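Maltose/maltodextrin-binding protein (Thermus thermophilus, PDB 2GH9) binds maltotriose between its two lobes and, as a periplasmic maltodextrin-binding protein, probably delivers such sugars to a membrane transporter. Local coordinates at residues Glu113-Ile118 and Gly233-Gly238; Lys122-Pro127 and Ala226-Leu231. All blocks are in the same frame, centred on the assembly; numbering follows the deposited sequence.

Contact 1 (Glu113-Ile118 and Gly233-Gly238); sequences ESVALI and GPWALG. With GLC (alpha-D-glucopyranose), chain B; GLC (alpha-D-glucopyranose), chain C.
The indole of W235 lies between sugar and backbone, with E113 and V115 at its rim. On one face sit two bound glucoses: C1 of GLC (chain B) is 3.7 Å above the ring plane and C4 of GLC (chain C) 3.9 Å, both offset toward the rim. The opposite face rests on CA of G233, 3.4 Å from the plane; G233, with no side chain, lets the indole sit this close. At the edge, E113 CG lies in the ring plane, and V115 CG1 approaches W235 CH2 at 3.8 Å. The E113 carboxylate is turned 73° from the indole plane, and its OE1 comes to 3.4 Å from W235 CE3 at the ring edge. With chi1 at 59°, E113 CG lies between its backbone N and carbonyl carbon, and the chain then runs extended past the indole to the sugar. There OE2 accepts a 2.7 Å hydrogen bond from O2 of GLC (chain B). Q269 also bonds OE2 and R305 forms a salt bridge with OE1, so both oxygens have partners that would restrict rotation of the carboxylate. Behind the ring, P234 CG packs on E113 CB at 3.5 Å, while the buried carbonyl oxygen of S114 faces P234 CD and has no hydrogen-bonding partner in the model. Farther along, I118 CD1 meets L237 CD2. An indole face laid against the link between two glucoses, beside a carboxylate that takes a sugar hydroxyl, is characteristic of carbohydrate sites in periplasmic binding proteins; here it forms part of the maltotriose pocket.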
ATOM      1  N   GLU A 113       4.905  -3.836   2.210  1.00 18.33           N
ATOM      2  CA  GLU A 113       4.989  -2.394   2.274  1.00 18.07           C
ATOM      3  C   GLU A 113       4.012  -1.857   3.297  1.00 18.45           C
ATOM      4  O   GLU A 113       3.028  -2.492   3.625  1.00 17.97           O
ATOM      5  CB  GLU A 113       4.629  -1.808   0.916  1.00 18.36           C
ATOM      6  CG  GLU A 113       3.214  -2.184   0.448  1.00 17.41           C
ATOM      7  CD  GLU A 113       2.957  -1.857  -0.992  1.00 16.97           C
ATOM      8  OE1 GLU A 113       3.940  -1.589  -1.687  1.00 19.42           O
ATOM      9  OE2 GLU A 113       1.771  -1.837  -1.432  1.00 18.41           O
ATOM     10  N   SER A 114       4.285  -0.644   3.755  1.00 19.03           N
ATOM     11  CA  SER A 114       3.343   0.101   4.576  1.00 18.81           C
ATOM     12  C   SER A 114       3.729   1.553   4.477  1.00 18.75           C
ATOM     13  O   SER A 114       4.854   1.875   4.096  1.00 19.38           O
ATOM     14  CB  SER A 114       3.405  -0.365   6.046  1.00 18.28           C
ATOM     15  OG  SER A 114       4.475   0.251   6.741  1.00 20.08           O
ATOM     16  N   VAL A 115       2.814   2.447   4.834  1.00 19.09           N
ATOM     17  CA  VAL A 115       3.216   3.825   5.058  1.00 18.68           C
ATOM     18  C   VAL A 115       4.006   3.951   6.354  1.00 19.02           C
ATOM     19  O   VAL A 115       3.964   3.095   7.251  1.00 17.96           O
ATOM     20  CB  VAL A 115       2.005   4.841   5.044  1.00 19.07           C
ATOM     21  CG1 VAL A 115       1.348   4.836   3.666  1.00 18.76           C
ATOM     22  CG2 VAL A 115       0.999   4.557   6.189  1.00 16.61           C
ATOM     23  N   ALA A 116       4.767   5.036   6.413  1.00 19.82           N
ATOM     24  CA  ALA A 116       5.583   5.383   7.563  1.00 20.06           C
ATOM     25  C   ALA A 116       5.942   6.879   7.488  1.00 20.18           C
ATOM     26  O   ALA A 116       5.733   7.543   6.469  1.00 20.38           O
ATOM     27  CB  ALA A 116       6.858   4.565   7.587  1.00 20.03           C
ATOM     28  N   LEU A 117       6.509   7.371   8.578  1.00 20.80           N
ATOM     29  CA  LEU A 117       7.046   8.705   8.637  1.00 21.57           C
ATOM     30  C   LEU A 117       8.413   8.669   7.952  1.00 21.50           C
ATOM     31  O   LEU A 117       9.376   8.100   8.478  1.00 22.25           O
ATOM     32  CB  LEU A 117       7.159   9.187  10.090  1.00 20.78           C
ATOM     33  CG  LEU A 117       7.791  10.580  10.220  1.00 21.70           C
ATOM     34  CD1 LEU A 117       6.837  11.607   9.630  1.00 22.80           C
ATOM     35  CD2 LEU A 117       8.139  10.881  11.655  1.00 22.02           C
ATOM     36  N   ILE A 118       8.462   9.254   6.757  1.00 22.76           N
ATOM     37  CA  ILE A 118       9.690   9.380   6.006  1.00 23.62           C
ATOM     38  C   ILE A 118      10.126  10.847   6.133  1.00 24.54           C
ATOM     39  O   ILE A 118       9.395  11.769   5.770  1.00 23.93           O
ATOM     40  CB  ILE A 118       9.524   8.956   4.550  1.00 23.33           C
ATOM     41  CG1 ILE A 118       8.805   7.599   4.466  1.00 24.03           C
ATOM     42  CG2 ILE A 118      10.908   8.887   3.841  1.00 22.77           C
ATOM     43  CD1 ILE A 118       8.467   7.149   3.002  1.00 24.47           C
ATOM     44  N   GLY A 233       4.953   5.373   1.694  1.00 19.10           N
ATOM     45  CA  GLY A 233       5.486   4.037   1.738  1.00 19.22           C
ATOM     46  C   GLY A 233       6.650   3.790   0.799  1.00 19.31           C
ATOM     47  O   GLY A 233       7.047   4.675   0.021  1.00 19.45           O
ATOM     48  N   PRO A 234       7.189   2.566   0.855  1.00 18.99           N
ATOM     49  CA  PRO A 234       8.461   2.251   0.196  1.00 19.75           C
ATOM     50  C   PRO A 234       8.410   2.303  -1.341  1.00 19.94           C
ATOM     51  O   PRO A 234       9.454   2.391  -1.978  1.00 19.92           O
ATOM     52  CB  PRO A 234       8.783   0.838   0.717  1.00 19.81           C
ATOM     53  CG  PRO A 234       7.491   0.278   1.125  1.00 18.79           C
ATOM     54  CD  PRO A 234       6.659   1.412   1.599  1.00 18.03           C
ATOM     55  N   TRP A 235       7.210   2.250  -1.907  1.00 19.93           N
ATOM     56  CA  TRP A 235       6.999   2.471  -3.335  1.00 20.51           C
ATOM     57  C   TRP A 235       7.518   3.806  -3.845  1.00 20.74           C
ATOM     58  O   TRP A 235       7.674   3.968  -5.062  1.00 21.73           O
ATOM     59  CB  TRP A 235       5.500   2.373  -3.703  1.00 19.97           C
ATOM     60  CG  TRP A 235       4.649   3.274  -2.896  1.00 19.83           C
ATOM     61  CD1 TRP A 235       4.402   4.606  -3.108  1.00 19.50           C
ATOM     62  CD2 TRP A 235       3.954   2.917  -1.707  1.00 18.40           C
ATOM     63  NE1 TRP A 235       3.584   5.097  -2.102  1.00 20.87           N
ATOM     64  CE2 TRP A 235       3.299   4.076  -1.235  1.00 17.48           C
ATOM     65  CE3 TRP A 235       3.822   1.721  -0.985  1.00 20.05           C
ATOM     66  CZ2 TRP A 235       2.494   4.063  -0.097  1.00 19.09           C
ATOM     67  CZ3 TRP A 235       3.019   1.713   0.139  1.00 19.10           C
ATOM     68  CH2 TRP A 235       2.377   2.885   0.578  1.00 19.24           C
ATOM     69  N   ALA A 236       7.723   4.767  -2.938  1.00 21.35           N
ATOM     70  CA  ALA A 236       8.134   6.135  -3.282  1.00 21.41           C
ATOM     71  C   ALA A 236       9.667   6.317  -3.207  1.00 22.03           C
ATOM     72  O   ALA A 236      10.199   7.316  -3.691  1.00 21.90           O
ATOM     73  CB  ALA A 236       7.442   7.127  -2.339  1.00 20.15           C
ATOM     74  N   LEU A 237      10.350   5.341  -2.610  1.00 22.80           N
ATOM     75  CA  LEU A 237      11.764   5.437  -2.286  1.00 23.96           C
ATOM     76  C   LEU A 237      12.679   5.411  -3.495  1.00 25.29           C
ATOM     77  O   LEU A 237      13.739   6.020  -3.442  1.00 24.90           O
ATOM     78  CB  LEU A 237      12.175   4.345  -1.298  1.00 24.34           C
ATOM     79  CG  LEU A 237      11.577   4.500   0.097  1.00 24.16           C
ATOM     80  CD1 LEU A 237      12.031   3.410   1.072  1.00 22.94           C
ATOM     81  CD2 LEU A 237      11.857   5.889   0.682  1.00 24.45           C
ATOM     82  N   GLY A 238      12.267   4.727  -4.568  1.00 25.68           N
ATOM     83  CA  GLY A 238      13.019   4.713  -5.818  1.00 26.59           C
ATOM     84  C   GLY A 238      13.302   6.129  -6.299  1.00 27.49           C
ATOM     85  O   GLY A 238      14.453   6.480  -6.571  1.00 26.64           O
TER
HETATM   86  C1  GLC B   2       0.030   2.612  -2.559  1.00 15.32           C
HETATM   87  C2  GLC B   2      -0.128   1.194  -2.043  1.00 15.94           C
HETATM   88  C3  GLC B   2      -1.566   0.704  -2.325  1.00 16.40           C
HETATM   89  C4  GLC B   2      -2.632   1.666  -1.823  1.00 18.11           C
HETATM   90  C5  GLC B   2      -2.339   3.080  -2.316  1.00 17.70           C
HETATM   91  C6  GLC B   2      -3.307   4.090  -1.688  1.00 18.26           C
HETATM   92  O2  GLC B   2       0.795   0.330  -2.712  1.00 16.86           O
HETATM   93  O3  GLC B   2      -1.761  -0.577  -1.764  1.00 16.48           O
HETATM   94  O4  GLC B   2      -3.931   1.238  -2.278  1.00 19.54           O
HETATM   95  O5  GLC B   2      -0.980   3.459  -1.997  1.00 14.21           O
HETATM   96  O6  GLC B   2      -3.501   5.238  -2.519  1.00 19.26           O
HETATM   97  C1  GLC C   1       2.023   3.998  -7.274  1.00 20.95           C
HETATM   98  C2  GLC C   1       2.721   2.918  -6.448  1.00 18.57           C
HETATM   99  C3  GLC C   1       1.706   2.208  -5.575  1.00 16.80           C
HETATM  100  C4  GLC C   1       0.992   3.235  -4.682  1.00 16.49           C
HETATM  101  C5  GLC C   1       0.306   4.322  -5.526  1.00 18.76           C
HETATM  102  C6  GLC C   1      -0.258   5.450  -4.640  1.00 19.24           C
HETATM  103  O1  GLC C   1       1.187   3.356  -8.234  1.00 25.38           O
HETATM  104  O2  GLC C   1       3.426   1.992  -7.305  1.00 17.50           O
HETATM  105  O3  GLC C   1       2.315   1.178  -4.778  1.00 17.32           O
HETATM  106  O4  GLC C   1      -0.062   2.585  -3.993  1.00 17.46           O
HETATM  107  O5  GLC C   1       1.249   4.872  -6.442  1.00 19.78           O
HETATM  108  O6  GLC C   1      -0.851   6.501  -5.427  1.00 20.67           O

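Contact 2 (Lys122-Pro127 and Ala226-Leu231)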
ATOM      1  N   LYS A 122      18.001  16.597   5.820  1.00 34.60           N
ATOM      2  CA  LYS A 122      18.393  17.989   5.679  1.00 34.93           C
ATOM      3  C   LYS A 122      17.592  18.913   6.627  1.00 35.34           C
ATOM      4  O   LYS A 122      18.098  19.932   7.095  1.00 34.78           O
ATOM      5  CB  LYS A 122      18.192  18.368   4.216  1.00 35.00           C
ATOM      6  CG  LYS A 122      17.946  19.816   3.880  1.00 35.93           C
ATOM      7  CD  LYS A 122      17.827  19.929   2.383  1.00 35.80           C
ATOM      8  CE  LYS A 122      16.792  20.912   1.959  1.00 37.36           C
ATOM      9  NZ  LYS A 122      16.156  20.469   0.681  1.00 38.97           N
ATOM     10  N   TYR A 123      16.336  18.547   6.891  1.00 35.46           N
ATOM     11  CA  TYR A 123      15.485  19.265   7.826  1.00 35.46           C
ATOM     12  C   TYR A 123      15.409  18.595   9.203  1.00 35.68           C
ATOM     13  O   TYR A 123      15.246  19.273  10.222  1.00 35.39           O
ATOM     14  CB  TYR A 123      14.082  19.341   7.273  1.00 35.80           C
ATOM     15  CG  TYR A 123      13.952  20.088   5.972  1.00 35.84           C
ATOM     16  CD1 TYR A 123      13.897  21.481   5.955  1.00 35.81           C
ATOM     17  CD2 TYR A 123      13.840  19.411   4.762  1.00 36.20           C
ATOM     18  CE1 TYR A 123      13.746  22.185   4.778  1.00 36.48           C
ATOM     19  CE2 TYR A 123      13.684  20.112   3.560  1.00 36.73           C
ATOM     20  CZ  TYR A 123      13.641  21.511   3.579  1.00 36.87           C
ATOM     21  OH  TYR A 123      13.475  22.241   2.422  1.00 36.19           O
ATOM     22  N   VAL A 124      15.491  17.264   9.222  1.00 35.44           N
ATOM     23  CA  VAL A 124      15.240  16.491  10.426  1.00 35.58           C
ATOM     24  C   VAL A 124      16.338  15.470  10.626  1.00 35.81           C
ATOM     25  O   VAL A 124      16.330  14.411   9.983  1.00 35.24           O
ATOM     26  CB  VAL A 124      13.850  15.753  10.358  1.00 35.74           C
ATOM     27  CG1 VAL A 124      13.588  15.023  11.649  1.00 34.71           C
ATOM     28  CG2 VAL A 124      12.727  16.738  10.057  1.00 34.05           C
ATOM     29  N   LYS A 125      17.269  15.766  11.537  1.00 36.06           N
ATOM     30  CA  LYS A 125      18.392  14.867  11.784  1.00 36.65           C
ATOM     31  C   LYS A 125      17.972  13.578  12.492  1.00 36.53           C
ATOM     32  O   LYS A 125      18.431  12.495  12.135  1.00 35.86           O
ATOM     33  CB  LYS A 125      19.513  15.577  12.569  1.00 37.66           C
ATOM     34  CG  LYS A 125      20.181  16.751  11.827  1.00 38.87           C
ATOM     35  CD  LYS A 125      20.705  16.361  10.429  1.00 41.07           C
ATOM     36  CE  LYS A 125      21.093  17.581   9.576  1.00 41.81           C
ATOM     37  NZ  LYS A 125      19.988  18.592   9.380  1.00 43.02           N
ATOM     38  N   GLU A 126      17.097  13.698  13.487  1.00 36.93           N
ATOM     39  CA  GLU A 126      16.590  12.531  14.220  1.00 36.84           C
ATOM     40  C   GLU A 126      15.065  12.551  14.300  1.00 36.33           C
ATOM     41  O   GLU A 126      14.474  13.616  14.402  1.00 36.33           O
ATOM     42  CB  GLU A 126      17.189  12.484  15.623  1.00 37.59           C
ATOM     43  CG  GLU A 126      18.697  12.489  15.621  1.00 40.22           C
ATOM     44  CD  GLU A 126      19.308  11.367  16.410  1.00 44.56           C
ATOM     45  OE1 GLU A 126      18.679  10.891  17.391  1.00 47.83           O
ATOM     46  OE2 GLU A 126      20.443  10.968  16.048  1.00 47.60           O
ATOM     47  N   PRO A 127      14.426  11.365  14.281  1.00 35.73           N
ATOM     48  CA  PRO A 127      12.964  11.353  14.203  1.00 35.35           C
ATOM     49  C   PRO A 127      12.340  11.959  15.474  1.00 34.67           C
ATOM     50  O   PRO A 127      12.884  11.804  16.565  1.00 33.49           O
ATOM     51  CB  PRO A 127      12.624   9.858  14.072  1.00 35.44           C
ATOM     52  CG  PRO A 127      13.789   9.140  14.676  1.00 35.94           C
ATOM     53  CD  PRO A 127      14.990  10.004  14.367  1.00 35.57           C
ATOM     54  N   ALA A 226      11.554  20.381  -0.695  1.00 32.35           N
ATOM     55  CA  ALA A 226      10.820  21.440   0.000  1.00 32.05           C
ATOM     56  C   ALA A 226      10.043  20.951   1.256  1.00 31.62           C
ATOM     57  O   ALA A 226       9.411  21.766   1.951  1.00 32.05           O
ATOM     58  CB  ALA A 226       9.879  22.135  -0.970  1.00 31.81           C
ATOM     59  N   LEU A 227      10.109  19.645   1.553  1.00 30.87           N
ATOM     60  CA  LEU A 227       9.248  19.019   2.568  1.00 29.86           C
ATOM     61  C   LEU A 227      10.003  18.177   3.593  1.00 29.35           C
ATOM     62  O   LEU A 227      10.665  17.186   3.262  1.00 29.33           O
ATOM     63  CB  LEU A 227       8.150  18.193   1.898  1.00 30.67           C
ATOM     64  CG  LEU A 227       7.170  17.427   2.812  1.00 30.16           C
ATOM     65  CD1 LEU A 227       6.355  18.350   3.708  1.00 30.15           C
ATOM     66  CD2 LEU A 227       6.276  16.537   1.967  1.00 28.87           C
ATOM     67  N   ALA A 228       9.873  18.582   4.854  1.00 27.56           N
ATOM     68  CA  ALA A 228      10.567  17.963   5.954  1.00 27.41           C
ATOM     69  C   ALA A 228      10.156  16.503   6.191  1.00 26.45           C
ATOM     70  O   ALA A 228      11.002  15.623   6.333  1.00 25.44           O
ATOM     71  CB  ALA A 228      10.316  18.789   7.247  1.00 27.36           C
ATOM     72  N   MET A 229       8.849  16.286   6.263  1.00 26.62           N
ATOM     73  CA  MET A 229       8.275  14.991   6.629  1.00 26.04           C
ATOM     74  C   MET A 229       7.084  14.644   5.734  1.00 25.35           C
ATOM     75  O   MET A 229       6.259  15.496   5.406  1.00 26.18           O
ATOM     76  CB  MET A 229       7.849  15.001   8.107  1.00 26.38           C
ATOM     77  CG  MET A 229       9.017  14.995   9.067  1.00 25.85           C
ATOM     78  SD  MET A 229       8.708  15.256  10.829  1.00 25.21           S
ATOM     79  CE  MET A 229       8.285  17.009  10.860  1.00 23.84           C
ATOM     80  N   ILE A 230       7.011  13.377   5.332  1.00 24.36           N
ATOM     81  CA  ILE A 230       5.867  12.858   4.603  1.00 23.28           C
ATOM     82  C   ILE A 230       5.411  11.533   5.230  1.00 22.05           C
ATOM     83  O   ILE A 230       6.202  10.798   5.774  1.00 22.39           O
ATOM     84  CB  ILE A 230       6.215  12.658   3.095  1.00 23.80           C
ATOM     85  CG1 ILE A 230       4.954  12.497   2.246  1.00 22.29           C
ATOM     86  CG2 ILE A 230       7.216  11.498   2.913  1.00 21.90           C
ATOM     87  CD1 ILE A 230       5.235  12.349   0.714  1.00 22.63           C
ATOM     88  N   LEU A 231       4.127  11.262   5.152  1.00 22.06           N
ATOM     89  CA  LEU A 231       3.579   9.957   5.446  1.00 21.58           C
ATOM     90  C   LEU A 231       3.439   9.275   4.078  1.00 21.20           C
ATOM     91  O   LEU A 231       2.582   9.645   3.271  1.00 22.45           O
ATOM     92  CB  LEU A 231       2.232  10.084   6.153  1.00 21.59           C
ATOM     93  CG  LEU A 231       1.559   8.785   6.597  1.00 21.70           C
ATOM     94  CD1 LEU A 231       2.403   7.969   7.607  1.00 21.49           C
ATOM     95  CD2 LEU A 231       0.174   9.060   7.157  1.00 22.61           C
TER
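The loop between strand 116-120 and helix 131-141 packs here against the corner by which the chain enters the main run of strand 227-232, with Y123 and V124 meeting A226-M229. Y123 supplies the longest line of contact: its CB is 3.8 Å from A228 CB, its CD2 is 3.8 Å from A228 CA, and its OH reaches to 3.7 Å from A226 CA. The aromatic ring therefore follows the backbone from A228 back to A226, approaching it obliquely. Y123 CG is anti to the carbonyl carbon (chi1 -62°), which directs the ring along this backbone, and the hydroxyl at its far end is hydrogen-bonded to the carbonyl oxygen of G225. One ring face also carries K122 CG, 4.2 Å above the plane. The strand belongs to a four-stranded mixed sheet in which 227-232 lies between 149-150 and 116-120; the chain turns a corner at A228, and the loop that follows 116-120 packs against that corner. Without the ring, as with an alanine here, a gap is likely to open along A226-A228, and the G225 carbonyl would probably keep K122 NZ but lose the tyrosine hydroxyl. Beyond the ring the contact becomes wholly aliphatic: V124 CG2 lies 4.2 Å from A228 CB and 4.2 Å from M229 CG, touching both residues with a single methyl. L137 of helix 131-141 also packs against V124 and M229, while F134 of that helix touches M229.

The two contacts have centres 14 Å apart and share one mixed sheet, in which strands 116-120 and 227-232 are antiparallel neighbours. Along the chain the order is 113-118, 122-127, 226-231, 233-238, so contact 2 falls within the span bracketed by contact 1. The evidence for direct coupling is a probable backbone hydrogen bond from I118 N to I230 O at 2.9 Å, with L117 CD1 packing on M229 CB at 3.9 Å. Contact 1 lies at the sugar-binding ends of the strand pair, its centre about 9 Å from the centre of the chain; contact 2 lies at the other end, its centre about 21 Å from that point. The same strands thus connect the maltotriose pocket to the lobe's periphery.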